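Local coordinates for protein 4-hydroxybutyrate CoA-transferase (Porphyromonas gingivalis, PDB 3EH7) that probably transfers coenzyme A between acyl-CoA thioesters and carboxylates such as acetate or 4-hydroxybutyrate, at residues A[32-37]-A[143-148]; A[323-328]-A[381-386]; A[20-25]-A[45-50]. All blocks are in the same frame, centred on the assembly; numbering follows the deposited sequence.

Interactions 1 and 3 belong to the same N-terminal alpha/beta domain. Strand 30-33, which carries one side of interaction 1, lies in the chain between helices 18-22 and 41-49 of interaction 3, so the segments of the two contacts alternate. Their centres lie 18 Å apart, with nearest atoms about 5 Å apart and no touch. Interaction 2 is in the C-terminal part, where the outermost strand of a small sheet, as counted within this chain, adjoins the second subunit. Its centre is 25 Å from that of interaction 1 and 38 Å from that of interaction 3. The nearest atoms of interactions 1 and 2 are about 13 Å apart. No ligand marks an active site among these contacts.

Interaction 1 (A[32-37]-A[143-148]); sequences ALSHAA and DYSKPA
His35, Tyr144 and Ser145 meet where strand 30-33 of the parallel sheet runs out into a loop and helix 145-151 begins. This is a strand-to-helix contact in an alpha/beta domain of the acetyl-CoA hydrolase/transferase family. The rings of His35 and Tyr144 are oblique, with planes at 52° and centroids 5.9 Å apart. His35 CG is anti to the backbone N (chi1 -176°), which brings CB and CG alongside Tyr144 CE2. Tyr144 CE2 lies 3.8 Å from His35 CB. One water sits in the plane of both rings at their edges and joins His35 ND1 to Tyr144 OH. The other ring nitrogen, NE2, is bonded to Ser336 OG, and Phe273 packs edge-to-face with the imidazole. Both ring nitrogens therefore have partners, which should limit rotation of the ring.

The Asp143 carboxylate lies beside His35 CB, its plane turned steeply from that of the imidazole. Its OD1 caps the helix start. OD1 is gripped by Ser145 N, which comes from above the carboxylate plane, and by a short bond of 2.5 Å from Ser145 OG on the syn lone pair. A weak bond from Tyr144 N adds to them. OD2 is buried without a polar partner.

On strand 30-33, Ala32 CB touches Ala148 CB at 4.0 Å, and it also lies at the edge of the tyrosine ring. Ser34 OG is bonded to the backbone N of Gln126 on the neighbouring strand. Ser145 OG joins the helix start to the loop: it donates to Asp143 OD1 and accepts from His35 N at 3.0 Å, with an angle of 149° at the hydrogen.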
ATOM      1  N   ALA A  32      13.671 -18.451  14.779  1.00 24.47           N
ATOM      2  CA  ALA A  32      12.874 -17.275  15.114  1.00 23.83           C
ATOM      3  C   ALA A  32      12.823 -17.161  16.636  1.00 23.23           C
ATOM      4  O   ALA A  32      12.756 -18.176  17.330  1.00 23.54           O
ATOM      5  CB  ALA A  32      11.483 -17.404  14.548  1.00 23.56           C
ATOM      6  N   LEU A  33      12.898 -15.941  17.150  1.00 22.35           N
ATOM      7  CA  LEU A  33      12.871 -15.689  18.594  1.00 22.17           C
ATOM      8  C   LEU A  33      11.693 -14.841  18.884  1.00 21.96           C
ATOM      9  O   LEU A  33      11.340 -14.027  18.055  1.00 21.44           O
ATOM     10  CB  LEU A  33      14.105 -14.907  19.048  1.00 22.18           C
ATOM     11  CG  LEU A  33      15.492 -15.522  18.849  1.00 23.31           C
ATOM     12  CD1 LEU A  33      16.526 -14.572  19.405  1.00 21.48           C
ATOM     13  CD2 LEU A  33      15.584 -16.862  19.522  1.00 21.93           C
ATOM     14  N   SER A  34      11.111 -14.994  20.071  1.00 21.89           N
ATOM     15  CA  SER A  34      10.105 -14.035  20.529  1.00 21.88           C
ATOM     16  C   SER A  34      10.600 -12.609  20.358  1.00 21.24           C
ATOM     17  O   SER A  34      11.763 -12.300  20.630  1.00 21.79           O
ATOM     18  CB  SER A  34       9.720 -14.248  22.003  1.00 21.96           C
ATOM     19  OG  SER A  34       8.972 -15.412  22.224  1.00 22.06           O
ATOM     20  N   HIS A  35       9.699 -11.749  19.907  1.00 21.20           N
ATOM     21  CA  HIS A  35      10.004 -10.372  19.553  1.00 21.76           C
ATOM     22  C   HIS A  35      10.252  -9.473  20.762  1.00 22.34           C
ATOM     23  O   HIS A  35       9.648  -9.650  21.812  1.00 22.23           O
ATOM     24  CB  HIS A  35       8.839  -9.791  18.725  1.00 21.91           C
ATOM     25  CG  HIS A  35       9.082  -8.411  18.211  1.00 22.25           C
ATOM     26  ND1 HIS A  35      10.261  -8.052  17.594  1.00 22.81           N
ATOM     27  CD2 HIS A  35       8.282  -7.317  18.163  1.00 22.00           C
ATOM     28  CE1 HIS A  35      10.192  -6.783  17.222  1.00 24.64           C
ATOM     29  NE2 HIS A  35       9.007  -6.308  17.570  1.00 21.84           N
ATOM     30  N   ALA A  36      11.147  -8.498  20.577  1.00 23.38           N
ATOM     31  CA  ALA A  36      11.313  -7.346  21.473  1.00 22.97           C
ATOM     32  C   ALA A  36      11.493  -7.737  22.944  1.00 22.93           C
ATOM     33  O   ALA A  36      12.492  -8.392  23.293  1.00 23.65           O
ATOM     34  CB  ALA A  36      10.155  -6.295  21.265  1.00 22.76           C
ATOM     35  N   ALA A  37      10.575  -7.321  23.811  1.00 22.94           N
ATOM     36  CA  ALA A  37      10.786  -7.453  25.268  1.00 22.98           C
ATOM     37  C   ALA A  37      10.718  -8.902  25.727  1.00 22.77           C
ATOM     38  O   ALA A  37      11.221  -9.232  26.813  1.00 22.87           O
ATOM     39  CB  ALA A  37       9.782  -6.603  26.064  1.00 22.70           C
ATOM     40  N   ASP A 143       2.534 -11.088  18.168  1.00 20.11           N
ATOM     41  CA  ASP A 143       3.195 -10.687  16.908  1.00 20.57           C
ATOM     42  C   ASP A 143       3.391 -11.798  15.845  1.00 20.09           C
ATOM     43  O   ASP A 143       2.416 -12.354  15.350  1.00 21.01           O
ATOM     44  CB  ASP A 143       4.471  -9.886  17.250  1.00 21.02           C
ATOM     45  CG  ASP A 143       5.415 -10.611  18.209  1.00 22.23           C
ATOM     46  OD1 ASP A 143       6.116 -11.556  17.772  1.00 24.00           O
ATOM     47  OD2 ASP A 143       5.492 -10.201  19.393  1.00 22.86           O
ATOM     48  N   TYR A 144       4.621 -12.105  15.458  1.00 20.10           N
ATOM     49  CA  TYR A 144       4.895 -13.258  14.621  1.00 20.28           C
ATOM     50  C   TYR A 144       5.410 -14.423  15.464  1.00 19.78           C
ATOM     51  O   TYR A 144       5.625 -15.510  14.946  1.00 19.06           O
ATOM     52  CB  TYR A 144       5.941 -12.922  13.547  1.00 20.93           C
ATOM     53  CG  TYR A 144       7.316 -12.662  14.138  1.00 22.07           C
ATOM     54  CD1 TYR A 144       8.224 -13.696  14.341  1.00 24.94           C
ATOM     55  CD2 TYR A 144       7.673 -11.392  14.566  1.00 23.64           C
ATOM     56  CE1 TYR A 144       9.459 -13.450  14.901  1.00 24.52           C
ATOM     57  CE2 TYR A 144       8.899 -11.139  15.133  1.00 22.21           C
ATOM     58  CZ  TYR A 144       9.792 -12.168  15.296  1.00 25.44           C
ATOM     59  OH  TYR A 144      11.013 -11.897  15.870  1.00 26.64           O
ATOM     60  N   SER A 145       5.680 -14.167  16.746  1.00 20.41           N
ATOM     61  CA  SER A 145       6.260 -15.166  17.642  1.00 19.82           C
ATOM     62  C   SER A 145       5.323 -16.350  17.775  1.00 20.73           C
ATOM     63  O   SER A 145       5.754 -17.511  17.700  1.00 22.39           O
ATOM     64  CB  SER A 145       6.545 -14.554  19.024  1.00 20.58           C
ATOM     65  OG  SER A 145       7.391 -13.410  18.951  1.00 18.97           O
ATOM     66  N   LYS A 146       4.032 -16.073  17.957  1.00 20.55           N
ATOM     67  CA  LYS A 146       3.029 -17.129  18.056  1.00 20.11           C
ATOM     68  C   LYS A 146       2.883 -17.904  16.746  1.00 20.27           C
ATOM     69  O   LYS A 146       2.986 -19.133  16.767  1.00 19.14           O
ATOM     70  CB  LYS A 146       1.694 -16.571  18.543  1.00 20.17           C
ATOM     71  CG  LYS A 146       0.477 -17.491  18.407  1.00 19.67           C
ATOM     72  CD  LYS A 146      -0.669 -16.938  19.258  1.00 20.85           C
ATOM     73  CE  LYS A 146      -1.836 -17.849  19.352  1.00 25.48           C
ATOM     74  NZ  LYS A 146      -2.499 -17.911  18.105  1.00 28.37           N
ATOM     75  N   PRO A 147       2.661 -17.195  15.616  1.00 21.26           N
ATOM     76  CA  PRO A 147       2.674 -17.872  14.323  1.00 21.73           C
ATOM     77  C   PRO A 147       3.937 -18.707  14.088  1.00 22.07           C
ATOM     78  O   PRO A 147       3.826 -19.805  13.575  1.00 22.08           O
ATOM     79  CB  PRO A 147       2.589 -16.730  13.328  1.00 21.71           C
ATOM     80  CG  PRO A 147       1.846 -15.658  14.042  1.00 21.83           C
ATOM     81  CD  PRO A 147       2.117 -15.822  15.494  1.00 21.17           C
ATOM     82  N   ALA A 148       5.108 -18.219  14.500  1.00 22.32           N
ATOM     83  CA  ALA A 148       6.333 -19.009  14.339  1.00 22.37           C
ATOM     84  C   ALA A 148       6.258 -20.315  15.139  1.00 21.58           C
ATOM     85  O   ALA A 148       6.562 -21.387  14.616  1.00 21.89           O
ATOM     86  CB  ALA A 148       7.573 -18.198  14.732  1.00 21.41           C
TER
HETATM   87  O   HOH W   1      12.040  -9.739  16.690  1.00 25.00           O

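Interaction 2 (A[323-328]-A[381-386]); sequences GQVVSE and AVTTLR
Segments 323-328 and 381-386 run antiparallel, and Val325 N donates to Thr384 O at 3.2 Å, with an angle of 160° at the hydrogen. The return bond is split. Val325 O takes Thr383 N at 2.8 Å, nearly straight, and Thr384 N by a weaker, longer bond.

Val325 and Thr384 lie side by side and point the same way, with their CB atoms 3.8 Å apart. Both side chains also reach helix 341-350. Thr383 OG1 lies between the backbone N and carbonyl carbon (chi1 56°). From there it faces Ser327, whose N gives it a weak, bent bond. Ser327 turns its own hydroxyl to Gln341. Farther along, Glu328 reaches back with an extended chain, and its OE2 accepts from Ala381 N at 2.8 Å. The N-H comes in from above the carboxylate plane, 39° out of it. Val326 CG1 rests against Ala381 O.

At the other end Gln324 crosses Val382 at about a right angle, with OE1 3.6 Å from Val382 CG2. This OE1 also accepts from a water that is held by Arg386 N. Its stronger partner is Val382 N of the second subunit, and Gln324 NE2 donates to Ala380 O of that subunit. Both amide ends are thus tied across the dimer interface. The CG of Gln324 also packs on Arg386 CB.

Two residues of one strand, Thr383 and Thr384, face the single Val325: this is a classic beta bulge, here on the weakly bonded strand 382-384, outermost within this chain in a small mixed sheet at the subunit interface.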
ATOM      1  N   GLY A 323       6.663  13.996  -0.535  1.00 17.86           N
ATOM      2  CA  GLY A 323       5.987  13.233   0.484  1.00 17.60           C
ATOM      3  C   GLY A 323       6.435  11.779   0.598  1.00 18.07           C
ATOM      4  O   GLY A 323       5.799  11.041   1.318  1.00 18.43           O
ATOM      5  N   GLN A 324       7.497  11.334  -0.090  1.00 18.41           N
ATOM      6  CA  GLN A 324       7.943   9.931   0.110  1.00 19.52           C
ATOM      7  C   GLN A 324       8.566   9.815   1.498  1.00 19.84           C
ATOM      8  O   GLN A 324       9.342  10.666   1.876  1.00 20.35           O
ATOM      9  CB  GLN A 324       8.986   9.467  -0.917  1.00 19.86           C
ATOM     10  CG  GLN A 324       8.715   9.849  -2.351  1.00 20.09           C
ATOM     11  CD  GLN A 324       9.557   9.068  -3.312  1.00 20.32           C
ATOM     12  OE1 GLN A 324       9.188   7.937  -3.698  1.00 18.75           O
ATOM     13  NE2 GLN A 324      10.683   9.663  -3.746  1.00 17.90           N
ATOM     14  N   VAL A 325       8.263   8.728   2.212  1.00 20.31           N
ATOM     15  CA  VAL A 325       8.664   8.515   3.586  1.00 19.75           C
ATOM     16  C   VAL A 325       9.650   7.376   3.639  1.00 21.07           C
ATOM     17  O   VAL A 325       9.383   6.287   3.102  1.00 20.72           O
ATOM     18  CB  VAL A 325       7.448   8.148   4.451  1.00 19.99           C
ATOM     19  CG1 VAL A 325       7.867   7.604   5.873  1.00 19.14           C
ATOM     20  CG2 VAL A 325       6.501   9.360   4.558  1.00 18.13           C
ATOM     21  N   VAL A 326      10.801   7.639   4.234  1.00 21.24           N
ATOM     22  CA  VAL A 326      11.813   6.623   4.470  1.00 22.77           C
ATOM     23  C   VAL A 326      11.892   6.387   5.977  1.00 24.91           C
ATOM     24  O   VAL A 326      12.162   7.303   6.751  1.00 23.39           O
ATOM     25  CB  VAL A 326      13.167   7.079   3.955  1.00 22.49           C
ATOM     26  CG1 VAL A 326      14.257   6.094   4.310  1.00 20.96           C
ATOM     27  CG2 VAL A 326      13.081   7.320   2.437  1.00 21.27           C
ATOM     28  N   SER A 327      11.643   5.151   6.367  1.00 27.76           N
ATOM     29  CA  SER A 327      11.729   4.734   7.743  1.00 30.74           C
ATOM     30  C   SER A 327      12.509   3.413   7.812  1.00 32.88           C
ATOM     31  O   SER A 327      12.024   2.384   7.379  1.00 33.43           O
ATOM     32  CB  SER A 327      10.329   4.547   8.274  1.00 30.54           C
ATOM     33  OG  SER A 327      10.419   4.190   9.627  1.00 33.99           O
ATOM     34  N   GLU A 328      13.723   3.459   8.335  1.00 35.97           N
ATOM     35  CA  GLU A 328      14.577   2.277   8.461  1.00 38.65           C
ATOM     36  C   GLU A 328      15.077   2.221   9.928  1.00 40.07           C
ATOM     37  O   GLU A 328      14.837   3.148  10.717  1.00 40.47           O
ATOM     38  CB  GLU A 328      15.734   2.326   7.422  1.00 39.29           C
ATOM     39  CG  GLU A 328      15.298   2.282   5.869  1.00 42.00           C
ATOM     40  CD  GLU A 328      16.380   2.866   4.859  1.00 45.19           C
ATOM     41  OE1 GLU A 328      17.193   3.743   5.279  1.00 50.17           O
ATOM     42  OE2 GLU A 328      16.421   2.481   3.659  1.00 40.45           O
ATOM     43  N   ALA A 381      15.360   3.135   1.103  1.00 20.43           N
ATOM     44  CA  ALA A 381      14.118   2.414   0.821  1.00 20.76           C
ATOM     45  C   ALA A 381      12.904   3.207   1.274  1.00 19.50           C
ATOM     46  O   ALA A 381      12.753   3.507   2.470  1.00 21.43           O
ATOM     47  CB  ALA A 381      14.142   1.049   1.473  1.00 19.95           C
ATOM     48  N   VAL A 382      12.068   3.604   0.317  1.00 18.58           N
ATOM     49  CA  VAL A 382      10.779   4.175   0.612  1.00 16.94           C
ATOM     50  C   VAL A 382       9.916   3.152   1.365  1.00 18.67           C
ATOM     51  O   VAL A 382       9.861   1.985   0.982  1.00 18.60           O
ATOM     52  CB  VAL A 382      10.065   4.704  -0.679  1.00 16.70           C
ATOM     53  CG1 VAL A 382       8.653   5.168  -0.350  1.00 13.41           C
ATOM     54  CG2 VAL A 382      10.885   5.860  -1.303  1.00 15.10           C
ATOM     55  N   THR A 383       9.286   3.570   2.464  1.00 19.12           N
ATOM     56  CA  THR A 383       8.476   2.657   3.256  1.00 20.32           C
ATOM     57  C   THR A 383       7.010   3.040   3.288  1.00 19.04           C
ATOM     58  O   THR A 383       6.154   2.172   3.529  1.00 19.61           O
ATOM     59  CB  THR A 383       9.026   2.441   4.692  1.00 20.88           C
ATOM     60  OG1 THR A 383       9.163   3.701   5.357  1.00 23.10           O
ATOM     61  CG2 THR A 383      10.422   1.743   4.626  1.00 20.58           C
ATOM     62  N   THR A 384       6.710   4.303   3.023  1.00 19.55           N
ATOM     63  CA  THR A 384       5.331   4.743   2.791  1.00 19.39           C
ATOM     64  C   THR A 384       5.316   5.618   1.538  1.00 19.49           C
ATOM     65  O   THR A 384       6.128   6.519   1.426  1.00 19.88           O
ATOM     66  CB  THR A 384       4.757   5.492   4.034  1.00 20.01           C
ATOM     67  OG1 THR A 384       4.691   4.581   5.146  1.00 20.20           O
ATOM     68  CG2 THR A 384       3.384   5.996   3.774  1.00 18.95           C
ATOM     69  N   LEU A 385       4.412   5.328   0.591  1.00 18.63           N
ATOM     70  CA  LEU A 385       4.427   5.935  -0.741  1.00 18.82           C
ATOM     71  C   LEU A 385       3.975   7.389  -0.674  1.00 18.79           C
ATOM     72  O   LEU A 385       3.135   7.753   0.166  1.00 18.18           O
ATOM     73  CB  LEU A 385       3.486   5.151  -1.700  1.00 18.90           C
ATOM     74  CG  LEU A 385       3.874   3.692  -2.030  1.00 20.08           C
ATOM     75  CD1 LEU A 385       2.666   2.899  -2.608  1.00 18.30           C
ATOM     76  CD2 LEU A 385       5.065   3.685  -3.009  1.00 16.73           C
ATOM     77  N   ARG A 386       4.475   8.224  -1.565  1.00 20.03           N
ATOM     78  CA  ARG A 386       4.006   9.614  -1.581  1.00 22.07           C
ATOM     79  C   ARG A 386       2.470   9.701  -1.769  1.00 22.90           C
ATOM     80  O   ARG A 386       1.817  10.603  -1.251  1.00 24.11           O
ATOM     81  CB  ARG A 386       4.731  10.446  -2.636  1.00 22.56           C
ATOM     82  CG  ARG A 386       4.258  10.198  -4.025  1.00 24.07           C
ATOM     83  CD  ARG A 386       4.933  11.043  -5.110  1.00 23.28           C
ATOM     84  NE  ARG A 386       4.475  10.532  -6.399  1.00 21.38           N
ATOM     85  CZ  ARG A 386       4.682  11.104  -7.574  1.00 22.13           C
ATOM     86  NH1 ARG A 386       5.388  12.230  -7.688  1.00 22.47           N
ATOM     87  NH2 ARG A 386       4.197  10.526  -8.651  1.00 22.46           N
TER
HETATM   88  O   HOH W   2       6.539   7.150  -3.267  1.00 15.74           O

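Interaction 3 (A[20-25]-A[45-50]); sequences EAVKHI and DALVQQ
Apolar contacts carry the meeting of Val22 and Ile25 with Ala46 and Leu47. Val22 has the largest share of the contact. Its CG2 sits between the backbone N and carbonyl carbon, from where it points at helix 41-49. There CG2 meets Ala46 CB at 3.8 Å. The CB of Val22 touches Leu47 CD2 at 4.1 Å. The same leucine methyl reaches Ile25 CD1 at 3.9 Å, so CD2 of Leu47 touches both residues. Ile25 and Leu47 cross at about a right angle and touch through their end methyls. Phe54 packs on both of them from the following loop.

A polar side chain, Gln50, comes near Val22 at the end of helix 41-49. It bends at chi2 (81°). The placement of its amide is doubtful, because the modelled OE1 lies 2.9 Å from Ala46 O, and both are acceptors. As modelled, Gln50 NE2 donates to Glu19 OE2, one residue before the segment 20-25.

These two helices flank strand 30-33 in the chain: helix 18-22 leads into it and helix 41-49 leaves it. The contact thus packs two connecting helices of the alpha/beta domain, whose parallel sheet includes strands 30-33 and 154-160. Ala21 touches Ile156 and His24 touches Leu154 of strand 154-160.

Hydrogen bonds and charge act within segment 20-25. A type I turn runs from Val22 to Ile25 and brings Ile25 round beside Val22 for their shared contact with Leu47. Glu20 OE2 accepts from His24 NE2 at 3.1 Å, with the donor above the carboxylate plane. Lys23 NZ and Glu20 OE1 form a salt bridge at 3.2 Å, its hydrogen bond weak. The His24 ring is stacked on Tyr179.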
ATOM      1  N   GLU A  20      21.072 -27.558  26.795  1.00 24.90           N
ATOM      2  CA  GLU A  20      20.541 -28.800  26.234  1.00 25.41           C
ATOM      3  C   GLU A  20      19.518 -28.508  25.105  1.00 25.19           C
ATOM      4  O   GLU A  20      19.575 -29.121  24.041  1.00 25.87           O
ATOM      5  CB  GLU A  20      19.896 -29.617  27.349  1.00 25.77           C
ATOM      6  CG  GLU A  20      19.162 -30.897  26.935  1.00 28.83           C
ATOM      7  CD  GLU A  20      20.022 -31.876  26.141  1.00 32.76           C
ATOM      8  OE1 GLU A  20      21.270 -31.883  26.338  1.00 35.54           O
ATOM      9  OE2 GLU A  20      19.429 -32.638  25.328  1.00 33.70           O
ATOM     10  N   ALA A  21      18.613 -27.563  25.339  1.00 23.79           N
ATOM     11  CA  ALA A  21      17.586 -27.208  24.345  1.00 23.48           C
ATOM     12  C   ALA A  21      18.197 -26.712  23.031  1.00 23.30           C
ATOM     13  O   ALA A  21      17.907 -27.278  21.981  1.00 22.66           O
ATOM     14  CB  ALA A  21      16.563 -26.164  24.912  1.00 22.60           C
ATOM     15  N   VAL A  22      19.058 -25.692  23.078  1.00 23.82           N
ATOM     16  CA  VAL A  22      19.549 -25.063  21.840  1.00 24.43           C
ATOM     17  C   VAL A  22      20.499 -25.981  21.059  1.00 25.22           C
ATOM     18  O   VAL A  22      20.730 -25.779  19.857  1.00 25.98           O
ATOM     19  CB  VAL A  22      20.239 -23.667  22.085  1.00 24.83           C
ATOM     20  CG1 VAL A  22      19.304 -22.726  22.822  1.00 24.00           C
ATOM     21  CG2 VAL A  22      21.596 -23.807  22.824  1.00 23.15           C
ATOM     22  N   LYS A  23      21.044 -26.974  21.755  1.00 26.22           N
ATOM     23  CA  LYS A  23      21.895 -28.026  21.175  1.00 27.03           C
ATOM     24  C   LYS A  23      21.263 -28.685  19.931  1.00 27.33           C
ATOM     25  O   LYS A  23      21.980 -29.134  19.033  1.00 28.09           O
ATOM     26  CB  LYS A  23      22.153 -29.093  22.244  1.00 26.83           C
ATOM     27  CG  LYS A  23      23.307 -30.021  21.990  1.00 28.60           C
ATOM     28  CD  LYS A  23      23.411 -31.086  23.095  1.00 28.43           C
ATOM     29  CE  LYS A  23      22.204 -32.049  23.093  1.00 28.73           C
ATOM     30  NZ  LYS A  23      22.510 -33.377  23.738  1.00 28.32           N
ATOM     31  N   HIS A  24      19.932 -28.750  19.900  1.00 27.15           N
ATOM     32  CA  HIS A  24      19.188 -29.425  18.831  1.00 27.28           C
ATOM     33  C   HIS A  24      18.921 -28.567  17.603  1.00 27.31           C
ATOM     34  O   HIS A  24      18.278 -29.025  16.663  1.00 26.28           O
ATOM     35  CB  HIS A  24      17.877 -29.996  19.394  1.00 27.32           C
ATOM     36  CG  HIS A  24      18.097 -30.927  20.542  1.00 28.30           C
ATOM     37  ND1 HIS A  24      18.539 -32.219  20.374  1.00 30.11           N
ATOM     38  CD2 HIS A  24      17.991 -30.738  21.878  1.00 30.13           C
ATOM     39  CE1 HIS A  24      18.673 -32.798  21.554  1.00 31.62           C
ATOM     40  NE2 HIS A  24      18.345 -31.919  22.485  1.00 31.36           N
ATOM     41  N   ILE A  25      19.416 -27.333  17.611  1.00 27.81           N
ATOM     42  CA  ILE A  25      19.422 -26.515  16.415  1.00 28.68           C
ATOM     43  C   ILE A  25      20.575 -26.989  15.551  1.00 29.59           C
ATOM     44  O   ILE A  25      21.626 -27.328  16.077  1.00 29.50           O
ATOM     45  CB  ILE A  25      19.652 -25.039  16.721  1.00 28.65           C
ATOM     46  CG1 ILE A  25      18.600 -24.508  17.707  1.00 27.82           C
ATOM     47  CG2 ILE A  25      19.631 -24.230  15.410  1.00 29.58           C
ATOM     48  CD1 ILE A  25      18.857 -23.077  18.147  1.00 25.94           C
ATOM     49  N   ASP A  45      21.427 -16.658  25.701  1.00 27.61           N
ATOM     50  CA  ASP A  45      22.734 -16.810  26.350  1.00 28.65           C
ATOM     51  C   ASP A  45      23.383 -18.131  25.985  1.00 29.50           C
ATOM     52  O   ASP A  45      24.576 -18.185  25.704  1.00 29.52           O
ATOM     53  CB  ASP A  45      22.620 -16.755  27.869  1.00 29.30           C
ATOM     54  CG  ASP A  45      22.361 -15.368  28.390  1.00 31.11           C
ATOM     55  OD1 ASP A  45      22.299 -14.420  27.585  1.00 35.81           O
ATOM     56  OD2 ASP A  45      22.216 -15.218  29.622  1.00 35.62           O
ATOM     57  N   ALA A  46      22.599 -19.204  26.013  1.00 30.42           N
ATOM     58  CA  ALA A  46      23.083 -20.516  25.600  1.00 30.97           C
ATOM     59  C   ALA A  46      23.517 -20.515  24.128  1.00 31.84           C
ATOM     60  O   ALA A  46      24.531 -21.108  23.784  1.00 31.71           O
ATOM     61  CB  ALA A  46      22.019 -21.590  25.855  1.00 30.98           C
ATOM     62  N   LEU A  47      22.763 -19.841  23.265  1.00 32.87           N
ATOM     63  CA  LEU A  47      23.155 -19.689  21.856  1.00 34.04           C
ATOM     64  C   LEU A  47      24.537 -19.068  21.663  1.00 35.13           C
ATOM     65  O   LEU A  47      25.348 -19.613  20.920  1.00 35.58           O
ATOM     66  CB  LEU A  47      22.154 -18.820  21.092  1.00 34.14           C
ATOM     67  CG  LEU A  47      21.004 -19.537  20.416  1.00 34.15           C
ATOM     68  CD1 LEU A  47      20.213 -18.512  19.602  1.00 33.26           C
ATOM     69  CD2 LEU A  47      21.539 -20.671  19.553  1.00 34.25           C
ATOM     70  N   VAL A  48      24.808 -17.933  22.305  1.00 36.40           N
ATOM     71  CA  VAL A  48      26.121 -17.292  22.154  1.00 37.63           C
ATOM     72  C   VAL A  48      27.239 -18.180  22.733  1.00 39.15           C
ATOM     73  O   VAL A  48      28.370 -18.136  22.251  1.00 39.39           O
ATOM     74  CB  VAL A  48      26.214 -15.869  22.785  1.00 37.57           C
ATOM     75  CG1 VAL A  48      24.934 -15.053  22.525  1.00 36.95           C
ATOM     76  CG2 VAL A  48      26.568 -15.939  24.278  1.00 38.18           C
ATOM     77  N   GLN A  49      26.914 -18.986  23.744  1.00 40.43           N
ATOM     78  CA  GLN A  49      27.882 -19.883  24.369  1.00 41.89           C
ATOM     79  C   GLN A  49      28.324 -20.988  23.415  1.00 43.13           C
ATOM     80  O   GLN A  49      29.501 -21.332  23.360  1.00 43.48           O
ATOM     81  CB  GLN A  49      27.285 -20.506  25.637  1.00 41.92           C
ATOM     82  CG  GLN A  49      28.305 -20.966  26.642  1.00 43.34           C
ATOM     83  CD  GLN A  49      29.261 -19.849  27.018  1.00 45.25           C
ATOM     84  OE1 GLN A  49      28.938 -18.663  26.854  1.00 47.33           O
ATOM     85  NE2 GLN A  49      30.450 -20.214  27.503  1.00 43.72           N
ATOM     86  N   GLN A  50      27.369 -21.537  22.671  1.00 44.92           N
ATOM     87  CA  GLN A  50      27.645 -22.540  21.636  1.00 46.17           C
ATOM     88  C   GLN A  50      27.902 -21.907  20.261  1.00 46.89           C
ATOM     89  O   GLN A  50      28.102 -22.619  19.277  1.00 46.88           O
ATOM     90  CB  GLN A  50      26.483 -23.549  21.529  1.00 46.48           C
ATOM     91  CG  GLN A  50      26.646 -24.823  22.364  1.00 47.46           C
ATOM     92  CD  GLN A  50      26.269 -24.648  23.834  1.00 49.24           C
ATOM     93  OE1 GLN A  50      25.329 -23.913  24.175  1.00 50.62           O
ATOM     94  NE2 GLN A  50      26.983 -25.349  24.708  1.00 49.76           N
TER